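Local coordinates for tailspike protein (Siphovirus 9NA, PDB 3RIQ), which probably binds the lipopolysaccharide of Salmonella as the phage's receptor-recognition spike and, as an endorhamnosidase, cleaves its O-antigen chains, at residues D37-F42 against C59-I64; H197-G202 against G256-R261; Y263-D268 against T308-R313; E345-R350 against N372-E377. All blocks are in the same frame, centred on the assembly; numbering follows the deposited sequence.

Interaction 1 (D37-F42 against C59-I64)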
loop_
_atom_site.group_PDB
_atom_site.type_symbol
_atom_site.label_atom_id
_atom_site.label_comp_id
_atom_site.label_asym_id
_atom_site.label_seq_id
_atom_site.Cartn_x
_atom_site.Cartn_y
_atom_site.Cartn_z
ATOM N N ASP A 37 32.180 -26.215 -10.309
ATOM C CA ASP A 37 32.705 -26.626 -8.997
ATOM C C ASP A 37 34.035 -25.972 -8.615
ATOM O O ASP A 37 34.505 -26.197 -7.515
ATOM C CB ASP A 37 32.802 -28.168 -8.908
ATOM C CG ASP A 37 33.720 -28.776 -9.967
ATOM O OD1 ASP A 37 33.919 -28.174 -11.055
ATOM O OD2 ASP A 37 34.219 -29.905 -9.705
ATOM N N ILE A 38 34.632 -25.193 -9.515
ATOM C CA ILE A 38 35.878 -24.480 -9.225
ATOM C C ILE A 38 35.804 -23.125 -9.908
ATOM O O ILE A 38 35.092 -22.947 -10.906
ATOM C CB ILE A 38 37.153 -25.265 -9.649
ATOM C CG1 ILE A 38 37.132 -25.617 -11.143
ATOM C CG2 ILE A 38 37.375 -26.508 -8.748
ATOM C CD1 ILE A 38 38.482 -26.066 -11.658
ATOM N N ASP A 39 36.493 -22.139 -9.330
ATOM C CA ASP A 39 36.478 -20.790 -9.911
ATOM C C ASP A 39 37.038 -20.858 -11.347
ATOM O O ASP A 39 37.953 -21.647 -11.638
ATOM C CB ASP A 39 37.351 -19.838 -9.103
ATOM C CG ASP A 39 36.725 -19.393 -7.807
ATOM O OD1 ASP A 39 35.511 -19.594 -7.561
ATOM O OD2 ASP A 39 37.486 -18.840 -7.001
ATOM N N TYR A 40 36.481 -20.043 -12.230
ATOM C CA TYR A 40 36.848 -20.054 -13.626
ATOM C C TYR A 40 37.327 -18.678 -14.050
ATOM O O TYR A 40 36.588 -17.692 -13.944
ATOM C CB TYR A 40 35.639 -20.461 -14.472
ATOM C CG TYR A 40 35.984 -20.620 -15.917
ATOM C CD1 TYR A 40 36.779 -21.685 -16.344
ATOM C CD2 TYR A 40 35.580 -19.679 -16.855
ATOM C CE1 TYR A 40 37.135 -21.825 -17.671
ATOM C CE2 TYR A 40 35.913 -19.813 -18.197
ATOM C CZ TYR A 40 36.685 -20.900 -18.593
ATOM O OH TYR A 40 37.027 -21.109 -19.906
ATOM N N ASN A 41 38.567 -18.621 -14.530
ATOM C CA ASN A 41 39.170 -17.381 -15.002
ATOM C C ASN A 41 38.957 -17.245 -16.495
ATOM O O ASN A 41 39.630 -17.933 -17.306
ATOM C CB ASN A 41 40.659 -17.395 -14.642
ATOM C CG ASN A 41 40.885 -17.272 -13.165
ATOM O OD1 ASN A 41 41.253 -18.231 -12.487
ATOM N ND2 ASN A 41 40.660 -16.093 -12.651
ATOM N N PHE A 42 38.001 -16.384 -16.867
ATOM C CA PHE A 42 37.684 -16.172 -18.293
ATOM C C PHE A 42 38.465 -15.031 -18.873
ATOM O O PHE A 42 38.968 -14.162 -18.133
ATOM C CB PHE A 42 36.157 -15.991 -18.518
ATOM C CG PHE A 42 35.591 -14.684 -18.012
ATOM C CD1 PHE A 42 35.573 -13.552 -18.847
ATOM C CD2 PHE A 42 35.034 -14.598 -16.743
ATOM C CE1 PHE A 42 35.043 -12.318 -18.420
ATOM C CE2 PHE A 42 34.474 -13.374 -16.304
ATOM C CZ PHE A 42 34.480 -12.234 -17.140
ATOM N N CYS A 59 25.860 -23.333 -10.131
ATOM C CA CYS A 59 27.128 -22.631 -9.837
ATOM C C CYS A 59 27.505 -22.735 -8.368
ATOM O O CYS A 59 26.722 -22.346 -7.462
ATOM C CB CYS A 59 27.044 -21.170 -10.241
ATOM S SG CYS A 59 26.628 -20.968 -12.001
ATOM N N LYS A 60 28.692 -23.298 -8.122
ATOM C CA LYS A 60 29.225 -23.402 -6.754
ATOM C C LYS A 60 30.598 -22.756 -6.660
ATOM O O LYS A 60 31.393 -23.093 -5.769
ATOM C CB LYS A 60 29.271 -24.864 -6.273
ATOM C CG LYS A 60 27.876 -25.510 -6.172
ATOM C CD LYS A 60 27.874 -26.867 -5.488
ATOM C CE LYS A 60 26.480 -27.372 -5.297
ATOM N NZ LYS A 60 26.432 -28.583 -4.397
ATOM N N ALA A 61 30.854 -21.816 -7.562
ATOM C CA ALA A 61 32.128 -21.095 -7.627
ATOM C C ALA A 61 31.918 -19.904 -8.555
ATOM O O ALA A 61 30.793 -19.713 -9.032
ATOM C CB ALA A 61 33.234 -22.032 -8.135
ATOM N N LYS A 62 32.945 -19.085 -8.792
ATOM C CA LYS A 62 32.775 -17.808 -9.474
ATOM C C LYS A 62 33.325 -17.811 -10.880
ATOM O O LYS A 62 34.271 -18.551 -11.175
ATOM C CB LYS A 62 33.524 -16.712 -8.697
ATOM C CG LYS A 62 33.069 -16.598 -7.251
ATOM C CD LYS A 62 33.777 -15.454 -6.573
ATOM C CE LYS A 62 33.289 -15.305 -5.143
ATOM N NZ LYS A 62 33.688 -16.475 -4.299
ATOM N N PHE A 63 32.746 -16.961 -11.733
ATOM C CA PHE A 63 33.368 -16.582 -13.008
ATOM C C PHE A 63 34.167 -15.287 -12.809
ATOM O O PHE A 63 33.574 -14.234 -12.496
ATOM C CB PHE A 63 32.310 -16.374 -14.079
ATOM C CG PHE A 63 31.440 -17.584 -14.317
ATOM C CD1 PHE A 63 32.007 -18.811 -14.754
ATOM C CD2 PHE A 63 30.072 -17.524 -14.078
ATOM C CE1 PHE A 63 31.188 -19.952 -14.996
ATOM C CE2 PHE A 63 29.247 -18.664 -14.285
ATOM C CZ PHE A 63 29.810 -19.876 -14.756
ATOM N N ILE A 64 35.485 -15.356 -13.008
ATOM C CA ILE A 64 36.386 -14.260 -12.683
ATOM C C ILE A 64 37.053 -13.718 -13.930
ATOM O O ILE A 64 37.647 -14.485 -14.685
ATOM C CB ILE A 64 37.487 -14.734 -11.696
ATOM C CG1 ILE A 64 36.874 -15.308 -10.419
ATOM C CG2 ILE A 64 38.507 -13.589 -11.386
ATOM C CD1 ILE A 64 37.874 -16.114 -9.552
HETATM O O HOH W 1 32.621 -25.603 -5.386
HETATM O O HOH W 2 34.654 -19.700 -4.943
HETATM O O HOH W 3 36.603 -16.946 -5.195
HETATM O O HOH W 4 40.489 -14.069 -15.550
#
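Y40 and N41 run parallel to F63 and I64, the two chains 8° apart in direction, and the ladder joining these successive coils of the right-handed beta-helix is Y40 N to K62 O, I64 N to Y40 O (2.7 Å) and F42 N to I64 O. One rung earlier a side chain takes over: D39 OD1 accepts K62 N at 2.9 Å, met on the anti side and 32° out of the carboxylate plane. With CG turned beside its own backbone N (chi1 -76°), the D39 carboxylate reaches across to that amide, while OD2 comes to 3.8 Å from I64 CD1. Two waters link the same carboxylate to K62 NZ, the bond from NZ to one of them being weak. N41 ND2 lies 3.5 Å from I64 CG2, the two side chains running alongside. On the face bearing Y40 and F63, Y40 CB meets the edge of the F63 ring at CD1 (4.0 Å). Y40 OH bonds to E46 and to L23 N. Strand 79-87 continues the parallel ladder beyond F63, its M85 touching both F42 and F63, strand 33-36 packs on C59 and F63, and K60 forms a salt bridge with D32 of the second subunit.

Interaction 2 (H197-G202 against G256-R261)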
loop_
_atom_site.group_PDB
_atom_site.type_symbol
_atom_site.label_atom_id
_atom_site.label_comp_id
_atom_site.label_asym_id
_atom_site.label_seq_id
_atom_site.Cartn_x
_atom_site.Cartn_y
_atom_site.Cartn_z
ATOM N N HIS A 197 18.888 -4.145 -31.020
ATOM C CA HIS A 197 19.561 -4.592 -32.246
ATOM C C HIS A 197 18.602 -4.989 -33.350
ATOM O O HIS A 197 19.017 -5.119 -34.485
ATOM C CB HIS A 197 20.576 -5.723 -32.012
ATOM C CG HIS A 197 21.770 -5.324 -31.197
ATOM N ND1 HIS A 197 22.293 -6.131 -30.213
ATOM C CD2 HIS A 197 22.585 -4.251 -31.267
ATOM C CE1 HIS A 197 23.352 -5.548 -29.677
ATOM N NE2 HIS A 197 23.556 -4.406 -30.308
ATOM N N THR A 198 17.331 -5.222 -33.044
ATOM C CA THR A 198 16.342 -5.457 -34.120
ATOM C C THR A 198 15.096 -4.612 -33.911
ATOM O O THR A 198 14.961 -4.008 -32.851
ATOM C CB THR A 198 15.923 -6.945 -34.292
ATOM O OG1 THR A 198 14.922 -7.313 -33.334
ATOM C CG2 THR A 198 17.124 -7.882 -34.176
ATOM N N THR A 199 14.184 -4.587 -34.886
ATOM C CA THR A 199 12.922 -3.860 -34.714
ATOM C C THR A 199 11.922 -4.572 -33.798
ATOM O O THR A 199 10.955 -3.943 -33.381
ATOM C CB THR A 199 12.250 -3.606 -36.075
ATOM O OG1 THR A 199 12.138 -4.870 -36.745
ATOM C CG2 THR A 199 13.076 -2.591 -36.926
ATOM N N ALA A 200 12.136 -5.847 -33.450
ATOM C CA ALA A 200 11.264 -6.493 -32.456
ATOM C C ALA A 200 11.445 -5.802 -31.087
ATOM O O ALA A 200 12.419 -5.085 -30.854
ATOM C CB ALA A 200 11.629 -7.977 -32.308
ATOM N N TRP A 201 10.493 -6.026 -30.193
ATOM C CA TRP A 201 10.536 -5.507 -28.817
ATOM C C TRP A 201 10.759 -6.664 -27.879
ATOM O O TRP A 201 10.050 -7.674 -27.964
ATOM C CB TRP A 201 9.222 -4.780 -28.473
ATOM C CG TRP A 201 9.068 -3.573 -29.323
ATOM C CD1 TRP A 201 8.648 -3.515 -30.647
ATOM C CD2 TRP A 201 9.364 -2.245 -28.945
ATOM N NE1 TRP A 201 8.667 -2.212 -31.091
ATOM C CE2 TRP A 201 9.114 -1.415 -30.075
ATOM C CE3 TRP A 201 9.833 -1.657 -27.762
ATOM C CZ2 TRP A 201 9.309 -0.029 -30.051
ATOM C CZ3 TRP A 201 10.006 -0.264 -27.732
ATOM C CH2 TRP A 201 9.763 0.528 -28.881
ATOM N N GLY A 202 11.755 -6.561 -27.007
ATOM C CA GLY A 202 11.953 -7.609 -25.972
ATOM C C GLY A 202 10.741 -7.689 -25.047
ATOM O O GLY A 202 10.099 -6.675 -24.780
ATOM N N GLY A 256 22.561 3.569 -31.188
ATOM C CA GLY A 256 23.071 3.049 -32.450
ATOM C C GLY A 256 22.137 3.334 -33.620
ATOM O O GLY A 256 22.212 2.671 -34.655
ATOM N N GLY A 257 21.237 4.299 -33.444
ATOM C CA GLY A 257 20.269 4.631 -34.474
ATOM C C GLY A 257 18.879 4.028 -34.418
ATOM O O GLY A 257 18.079 4.244 -35.332
ATOM N N ARG A 258 18.569 3.271 -33.368
ATOM C CA ARG A 258 17.194 2.731 -33.208
ATOM C C ARG A 258 16.632 3.098 -31.849
ATOM O O ARG A 258 17.363 3.080 -30.839
ATOM C CB ARG A 258 17.170 1.206 -33.381
ATOM C CG ARG A 258 15.760 0.600 -33.200
ATOM C CD ARG A 258 15.624 -0.843 -33.588
ATOM N NE ARG A 258 15.694 -0.958 -35.030
ATOM C CZ ARG A 258 16.657 -1.601 -35.698
ATOM N NH1 ARG A 258 17.626 -2.235 -35.050
ATOM N NH2 ARG A 258 16.647 -1.606 -37.027
ATOM N N SER A 259 15.339 3.400 -31.802
ATOM C CA SER A 259 14.701 3.713 -30.516
ATOM C C SER A 259 14.944 2.615 -29.472
ATOM O O SER A 259 14.713 1.423 -29.746
ATOM C CB SER A 259 13.182 3.905 -30.689
ATOM O OG SER A 259 12.599 4.175 -29.412
ATOM N N ALA A 260 15.393 3.036 -28.289
ATOM C CA ALA A 260 15.712 2.159 -27.177
ATOM C C ALA A 260 14.659 2.263 -26.069
ATOM O O ALA A 260 14.878 1.842 -24.927
ATOM C CB ALA A 260 17.099 2.567 -26.613
ATOM N N ARG A 261 13.537 2.884 -26.401
ATOM C CA ARG A 261 12.464 3.188 -25.448
ATOM C C ARG A 261 11.712 1.929 -25.020
ATOM O O ARG A 261 12.027 0.824 -25.454
ATOM C CB ARG A 261 11.523 4.208 -26.075
ATOM C CG ARG A 261 12.221 5.559 -26.354
ATOM C CD ARG A 261 11.272 6.445 -27.141
ATOM N NE ARG A 261 11.794 7.790 -27.432
ATOM C CZ ARG A 261 12.524 8.118 -28.499
ATOM N NH1 ARG A 261 12.878 7.191 -29.400
ATOM N NH2 ARG A 261 12.894 9.385 -28.677
#
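The guanidinium of R258 lies flat against the backbone of the 197-202 loop: T199 N sits over the centre of one face, 3.9 Å above the plane, and T198 C covers the same group. The W201 ring is approached differently, at its edge, where R261 O lies near the ring plane and 3.2 Å from CZ3. In R258 the extended chi1 (179°) and chi2 carry CD to 3.3 Å from T198 O; the bend at chi3 (-72°) then lays the guanidinium over the loop backbone. T199 CG2 crosses the end of the arginine at 3.6 Å from NE. R258 NH1 bonds to H196 O, the residue before H197, and NE forms a salt bridge with D294, tying the cation to a third part of the chain. Inside the loop, T198 OG1 accepts A200 N at 3.2 Å, an ST turn that shapes the backbone beneath the guanidinium. In the other segment, S259 OG accepts R261 NH1 at 3.0 Å; R261 is also paired with D285 and E254. The contact thus joins two loop regions projecting from the beta-helix coils. Its chemistry is that of a cation laid over peptide groups and a carbonyl set at an indole edge, with strong polar bonds supplied by residues around them, R224 among them, which bonds to both segments and makes a cation-pi contact with W201.

Interaction 3 (Y263-D268 against T308-R313)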
loop_
_atom_site.group_PDB
_atom_site.type_symbol
_atom_site.label_atom_id
_atom_site.label_comp_id
_atom_site.label_asym_id
_atom_site.label_seq_id
_atom_site.Cartn_x
_atom_site.Cartn_y
_atom_site.Cartn_z
ATOM N N TYR A 263 7.787 0.187 -23.189
ATOM C CA TYR A 263 6.336 0.273 -23.085
ATOM C C TYR A 263 5.758 -0.792 -22.205
ATOM O O TYR A 263 6.290 -1.915 -22.132
ATOM C CB TYR A 263 5.669 0.101 -24.486
ATOM C CG TYR A 263 5.903 1.277 -25.411
ATOM C CD1 TYR A 263 4.967 2.315 -25.509
ATOM C CD2 TYR A 263 7.064 1.364 -26.186
ATOM C CE1 TYR A 263 5.189 3.418 -26.327
ATOM C CE2 TYR A 263 7.288 2.451 -27.022
ATOM C CZ TYR A 263 6.339 3.484 -27.082
ATOM O OH TYR A 263 6.550 4.558 -27.881
ATOM N N ARG A 264 4.674 -0.444 -21.512
ATOM C CA ARG A 264 3.829 -1.463 -20.886
ATOM C C ARG A 264 4.531 -2.417 -19.902
ATOM O O ARG A 264 4.354 -3.649 -19.946
ATOM C CB ARG A 264 3.042 -2.235 -21.977
ATOM C CG ARG A 264 2.031 -1.296 -22.655
ATOM C CD ARG A 264 1.192 -1.987 -23.724
ATOM N NE ARG A 264 1.954 -2.481 -24.870
ATOM C CZ ARG A 264 1.415 -2.767 -26.060
ATOM N NH1 ARG A 264 0.103 -2.644 -26.251
ATOM N NH2 ARG A 264 2.185 -3.193 -27.052
ATOM N N LEU A 265 5.380 -1.844 -19.047
ATOM C CA LEU A 265 6.059 -2.630 -18.008
ATOM C C LEU A 265 5.375 -2.388 -16.663
ATOM O O LEU A 265 4.579 -1.427 -16.508
ATOM C CB LEU A 265 7.544 -2.224 -17.923
ATOM C CG LEU A 265 8.317 -2.473 -19.235
ATOM C CD1 LEU A 265 9.733 -1.869 -19.144
ATOM C CD2 LEU A 265 8.424 -3.980 -19.557
ATOM N N VAL A 266 5.693 -3.250 -15.691
ATOM C CA VAL A 266 5.217 -3.089 -14.312
ATOM C C VAL A 266 6.404 -2.906 -13.380
ATOM O O VAL A 266 7.362 -3.702 -13.422
ATOM C CB VAL A 266 4.421 -4.343 -13.851
ATOM C CG1 VAL A 266 3.998 -4.181 -12.361
ATOM C CG2 VAL A 266 3.193 -4.571 -14.734
ATOM N N PHE A 267 6.352 -1.843 -12.570
ATOM C CA PHE A 267 7.342 -1.593 -11.533
ATOM C C PHE A 267 6.568 -1.586 -10.225
ATOM O O PHE A 267 5.777 -0.650 -9.978
ATOM C CB PHE A 267 8.042 -0.242 -11.769
ATOM C CG PHE A 267 8.725 -0.155 -13.118
ATOM C CD1 PHE A 267 10.013 -0.662 -13.281
ATOM C CD2 PHE A 267 8.052 0.363 -14.258
ATOM C CE1 PHE A 267 10.646 -0.596 -14.529
ATOM C CE2 PHE A 267 8.687 0.407 -15.525
ATOM C CZ PHE A 267 9.982 -0.071 -15.651
ATOM N N ASP A 268 6.789 -2.626 -9.410
ATOM C CA ASP A 268 5.989 -2.849 -8.197
ATOM C C ASP A 268 6.904 -3.118 -7.000
ATOM O O ASP A 268 7.593 -4.140 -6.980
ATOM C CB ASP A 268 5.027 -4.039 -8.432
ATOM C CG ASP A 268 4.280 -4.483 -7.166
ATOM O OD1 ASP A 268 4.138 -3.699 -6.201
ATOM O OD2 ASP A 268 3.787 -5.642 -7.162
ATOM N N THR A 308 3.152 5.230 -23.141
ATOM C CA THR A 308 3.936 4.156 -22.533
ATOM C C THR A 308 3.092 3.183 -21.714
ATOM O O THR A 308 3.440 2.001 -21.652
ATOM C CB THR A 308 5.106 4.718 -21.719
ATOM O OG1 THR A 308 4.634 5.780 -20.863
ATOM C CG2 THR A 308 6.167 5.295 -22.671
ATOM N N GLN A 309 2.018 3.657 -21.050
ATOM C CA GLN A 309 1.091 2.746 -20.316
ATOM C C GLN A 309 1.823 1.853 -19.315
ATOM O O GLN A 309 1.508 0.679 -19.189
ATOM C CB GLN A 309 0.311 1.851 -21.296
ATOM C CG GLN A 309 -0.723 2.587 -22.184
ATOM C CD GLN A 309 -1.771 1.599 -22.729
ATOM O OE1 GLN A 309 -2.635 1.106 -21.976
ATOM N NE2 GLN A 309 -1.679 1.277 -24.004
ATOM N N HIS A 310 2.811 2.393 -18.604
ATOM C CA HIS A 310 3.422 1.641 -17.521
ATOM C C HIS A 310 2.492 1.638 -16.307
ATOM O O HIS A 310 1.623 2.515 -16.145
ATOM C CB HIS A 310 4.772 2.243 -17.133
ATOM C CG HIS A 310 5.790 2.229 -18.236
ATOM N ND1 HIS A 310 6.205 1.068 -18.858
ATOM C CD2 HIS A 310 6.542 3.230 -18.754
ATOM C CE1 HIS A 310 7.149 1.364 -19.741
ATOM N NE2 HIS A 310 7.366 2.673 -19.705
ATOM N N ILE A 311 2.692 0.645 -15.449
ATOM C CA ILE A 311 2.125 0.607 -14.109
ATOM C C ILE A 311 3.255 0.731 -13.111
ATOM O O ILE A 311 4.212 -0.073 -13.134
ATOM C CB ILE A 311 1.330 -0.706 -13.873
ATOM C CG1 ILE A 311 0.188 -0.842 -14.903
ATOM C CG2 ILE A 311 0.854 -0.808 -12.411
ATOM C CD1 ILE A 311 -0.596 -2.204 -14.838
ATOM N N ILE A 312 3.160 1.751 -12.262
ATOM C CA ILE A 312 4.191 2.023 -11.270
ATOM C C ILE A 312 3.503 2.055 -9.915
ATOM O O ILE A 312 2.636 2.903 -9.691
ATOM C CB ILE A 312 4.846 3.401 -11.547
ATOM C CG1 ILE A 312 5.550 3.399 -12.923
ATOM C CG2 ILE A 312 5.856 3.764 -10.390
ATOM C CD1 ILE A 312 5.986 4.835 -13.390
ATOM N N ARG A 313 3.868 1.165 -9.001
ATOM C CA ARG A 313 3.177 1.153 -7.706
ATOM C C ARG A 313 4.043 0.671 -6.548
ATOM O O ARG A 313 5.023 -0.088 -6.745
ATOM C CB ARG A 313 1.876 0.367 -7.770
ATOM C CG ARG A 313 1.954 -0.949 -8.396
ATOM C CD ARG A 313 0.526 -1.546 -8.737
ATOM N NE ARG A 313 -0.247 -1.877 -7.532
ATOM C CZ ARG A 313 -0.257 -3.062 -6.934
ATOM N NH1 ARG A 313 0.477 -4.053 -7.437
ATOM N NH2 ARG A 313 -0.958 -3.238 -5.804
#
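Chi1 of -62° and chi2 of -58° place H310 alongside L265 with ND1 directed at the L265 amide, and chi1 of -58° in F267 turns the edge of its ring toward the same imidazole. L265 N donates to H310 ND1 at 3.0 Å, with the amide nitrogen in the ring plane. T308 O lies over the centre of one face of the imidazole. The edge of F267 comes to the opposite face, an edge-to-face pair with centroids 5.8 Å apart. Both faces and one edge of H310 are thus engaged, which should fix its rotation. T308 O also accepts R264 N at 2.7 Å. Beyond this rung the parallel ladder is regular: I311 N to L265 O, F267 N to I311 O at 2.8 Å, and R313 N to F267 O, with strands 266-268 and 311-313 approaching to 4.8 Å. F267 CD2 rests 4.2 Å from I312 CG1. D268 and R313 lie side by side, pointing the same way, but their salt bridge is long, 3.7 Å from OD2 to NH1; N269 of the third subunit bonds to both residues, and D268 OD1 also accepts from N314 ND2. This contact stacks two successive coils of the right-handed beta-helix, with the D268-R313 end reaching the third subunit. Its chemistry is consistent with a neutral imidazole whose ND1 carries no proton, accepting as a backbone carbonyl would.

Interaction 4 (E345-R350 against N372-E377)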
loop_
_atom_site.group_PDB
_atom_site.type_symbol
_atom_site.label_atom_id
_atom_site.label_comp_id
_atom_site.label_asym_id
_atom_site.label_seq_id
_atom_site.Cartn_x
_atom_site.Cartn_y
_atom_site.Cartn_z
ATOM N N GLU A 345 13.291 17.611 -7.228
ATOM C CA GLU A 345 11.866 17.445 -6.943
ATOM C C GLU A 345 11.556 16.078 -6.307
ATOM O O GLU A 345 12.277 15.104 -6.535
ATOM C CB GLU A 345 11.035 17.579 -8.201
ATOM C CG GLU A 345 11.051 18.982 -8.823
ATOM C CD GLU A 345 12.211 19.236 -9.803
ATOM O OE1 GLU A 345 13.122 18.391 -9.946
ATOM O OE2 GLU A 345 12.177 20.294 -10.454
ATOM N N GLY A 346 10.490 16.015 -5.511
ATOM C CA GLY A 346 10.116 14.768 -4.855
ATOM C C GLY A 346 9.405 13.758 -5.749
ATOM O O GLY A 346 9.563 12.547 -5.594
ATOM N N MET A 347 8.630 14.275 -6.692
ATOM C CA MET A 347 7.815 13.485 -7.636
ATOM C C MET A 347 7.633 14.382 -8.849
ATOM O O MET A 347 7.313 15.577 -8.701
ATOM C CB MET A 347 6.451 13.105 -7.031
ATOM C CG MET A 347 5.654 12.119 -7.890
ATOM S SD MET A 347 3.964 12.645 -8.298
ATOM C CE MET A 347 4.194 13.622 -9.791
ATOM N N PHE A 348 7.815 13.831 -10.047
ATOM C CA PHE A 348 7.774 14.673 -11.250
ATOM C C PHE A 348 7.112 13.876 -12.396
ATOM O O PHE A 348 7.545 12.774 -12.752
ATOM C CB PHE A 348 9.212 15.113 -11.615
ATOM C CG PHE A 348 9.314 16.304 -12.541
ATOM C CD1 PHE A 348 10.047 17.439 -12.140
ATOM C CD2 PHE A 348 8.779 16.289 -13.840
ATOM C CE1 PHE A 348 10.207 18.565 -13.015
ATOM C CE2 PHE A 348 8.946 17.393 -14.702
ATOM C CZ PHE A 348 9.653 18.530 -14.288
ATOM N N ASP A 349 6.058 14.454 -12.962
ATOM C CA ASP A 349 5.404 13.935 -14.166
ATOM C C ASP A 349 5.744 14.845 -15.333
ATOM O O ASP A 349 5.239 15.990 -15.419
ATOM C CB ASP A 349 3.883 13.784 -13.940
ATOM C CG ASP A 349 3.148 13.200 -15.145
ATOM O OD1 ASP A 349 3.616 13.305 -16.299
ATOM O OD2 ASP A 349 2.047 12.655 -14.918
ATOM N N ARG A 350 6.624 14.344 -16.208
ATOM C CA ARG A 350 7.122 15.113 -17.348
ATOM C C ARG A 350 6.226 14.895 -18.579
ATOM O O ARG A 350 6.436 15.511 -19.643
ATOM C CB ARG A 350 8.585 14.711 -17.651
ATOM C CG ARG A 350 9.137 15.349 -18.919
ATOM C CD ARG A 350 10.020 16.512 -18.701
ATOM N NE ARG A 350 11.323 15.923 -18.893
ATOM C CZ ARG A 350 12.468 16.520 -19.228
ATOM N NH1 ARG A 350 12.605 17.846 -19.387
ATOM N NH2 ARG A 350 13.517 15.728 -19.372
ATOM N N ASN A 372 10.293 22.679 -6.766
ATOM C CA ASN A 372 9.010 22.318 -6.168
ATOM C C ASN A 372 8.976 20.890 -5.608
ATOM O O ASN A 372 9.791 20.051 -5.984
ATOM C CB ASN A 372 7.913 22.547 -7.206
ATOM C CG ASN A 372 7.911 23.959 -7.725
ATOM O OD1 ASN A 372 7.935 24.905 -6.944
ATOM N ND2 ASN A 372 7.899 24.112 -9.008
ATOM N N GLN A 373 8.068 20.622 -4.671
ATOM C CA GLN A 373 7.980 19.278 -4.089
ATOM C C GLN A 373 7.410 18.284 -5.083
ATOM O O GLN A 373 7.968 17.225 -5.248
ATOM C CB GLN A 373 7.150 19.261 -2.790
ATOM C CG GLN A 373 7.693 20.246 -1.743
ATOM C CD GLN A 373 8.941 19.771 -1.058
ATOM O OE1 GLN A 373 8.973 18.679 -0.500
ATOM N NE2 GLN A 373 9.968 20.601 -1.066
ATOM N N ILE A 374 6.308 18.639 -5.726
ATOM C CA ILE A 374 5.636 17.804 -6.720
ATOM C C ILE A 374 5.397 18.686 -7.937
ATOM O O ILE A 374 4.921 19.828 -7.808
ATOM C CB ILE A 374 4.302 17.255 -6.170
ATOM C CG1 ILE A 374 4.569 16.243 -5.057
ATOM C CG2 ILE A 374 3.454 16.554 -7.287
ATOM C CD1 ILE A 374 3.307 15.635 -4.423
ATOM N N VAL A 375 5.782 18.175 -9.099
ATOM C CA VAL A 375 5.579 18.867 -10.378
ATOM C C VAL A 375 4.867 17.963 -11.363
ATOM O O VAL A 375 5.240 16.777 -11.504
ATOM C CB VAL A 375 6.936 19.276 -11.036
ATOM C CG1 VAL A 375 6.704 19.842 -12.443
ATOM C CG2 VAL A 375 7.686 20.292 -10.151
ATOM N N CYS A 376 3.888 18.512 -12.089
ATOM C CA CYS A 376 3.360 17.853 -13.292
ATOM C C CYS A 376 3.363 18.893 -14.388
ATOM O O CYS A 376 2.869 20.052 -14.192
ATOM C CB CYS A 376 1.923 17.367 -13.121
ATOM S SG CYS A 376 1.652 16.173 -11.789
ATOM N N GLU A 377 3.868 18.488 -15.550
ATOM C CA GLU A 377 4.026 19.386 -16.682
ATOM C C GLU A 377 2.815 19.372 -17.621
ATOM O O GLU A 377 2.642 20.294 -18.432
ATOM C CB GLU A 377 5.323 19.060 -17.469
ATOM C CG GLU A 377 6.594 19.245 -16.689
ATOM C CD GLU A 377 7.216 20.597 -16.860
ATOM O OE1 GLU A 377 6.536 21.526 -17.365
ATOM O OE2 GLU A 377 8.415 20.734 -16.522
HETATM O O HOH W 5 10.602 22.373 -9.642
#
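From CB of F348, CG is carried anti to the backbone N (chi1 -162°), and the ring extends alongside V375: CG lies 4.1 Å and CD1 3.8 Å from V375 CB, while CE1 meets CG1. V375 CG1 stands over the ring face, 16° off the normal, a CH-pi contact. At the tip, CZ has E377 OE2 3.4 Å away at the ring edge, and CE2 touches E377 CG. The ring also forms an edge-to-face pair with W326. On the other side of the sheet M347 CE reaches I374 CG2 at 3.9 Å and C376 SG at 4.1 Å. The parallel backbones are joined by V375 N to M347 O, D349 N to V375 O and E377 N to D349 O (2.9 Å); Q373 O accepts G346 N and, weakly, M347 N. A water bridges E345 OE2 to N372 N. The result is a hydrogen-bonded parallel ladder between beta-helix coils with apolar side-chain contacts on both faces; the carboxylate oxygen at the ring rim is probably mildly favourable.

Followed from the N terminus, the four contacts come in series: each closes before the next opens, so none nests or crosses. Interaction 1 closes a loop of 16 residues near the start of the beta-helix, interaction 2 one of 53, interaction 3 one of 39 and interaction 4 one of 21. Interactions 1, 3 and 4 join parallel strands of successive coils, whereas interaction 2 links two excursions from the coils. Interaction 2 leads directly into interaction 3, and the two touch where W201 CH2 meets Y263 CE2 at 3.6 Å. Centres of interactions 3 and 4 lie about 18 Å apart; interaction 1 is remote, about 46 Å from interaction 4 between centres.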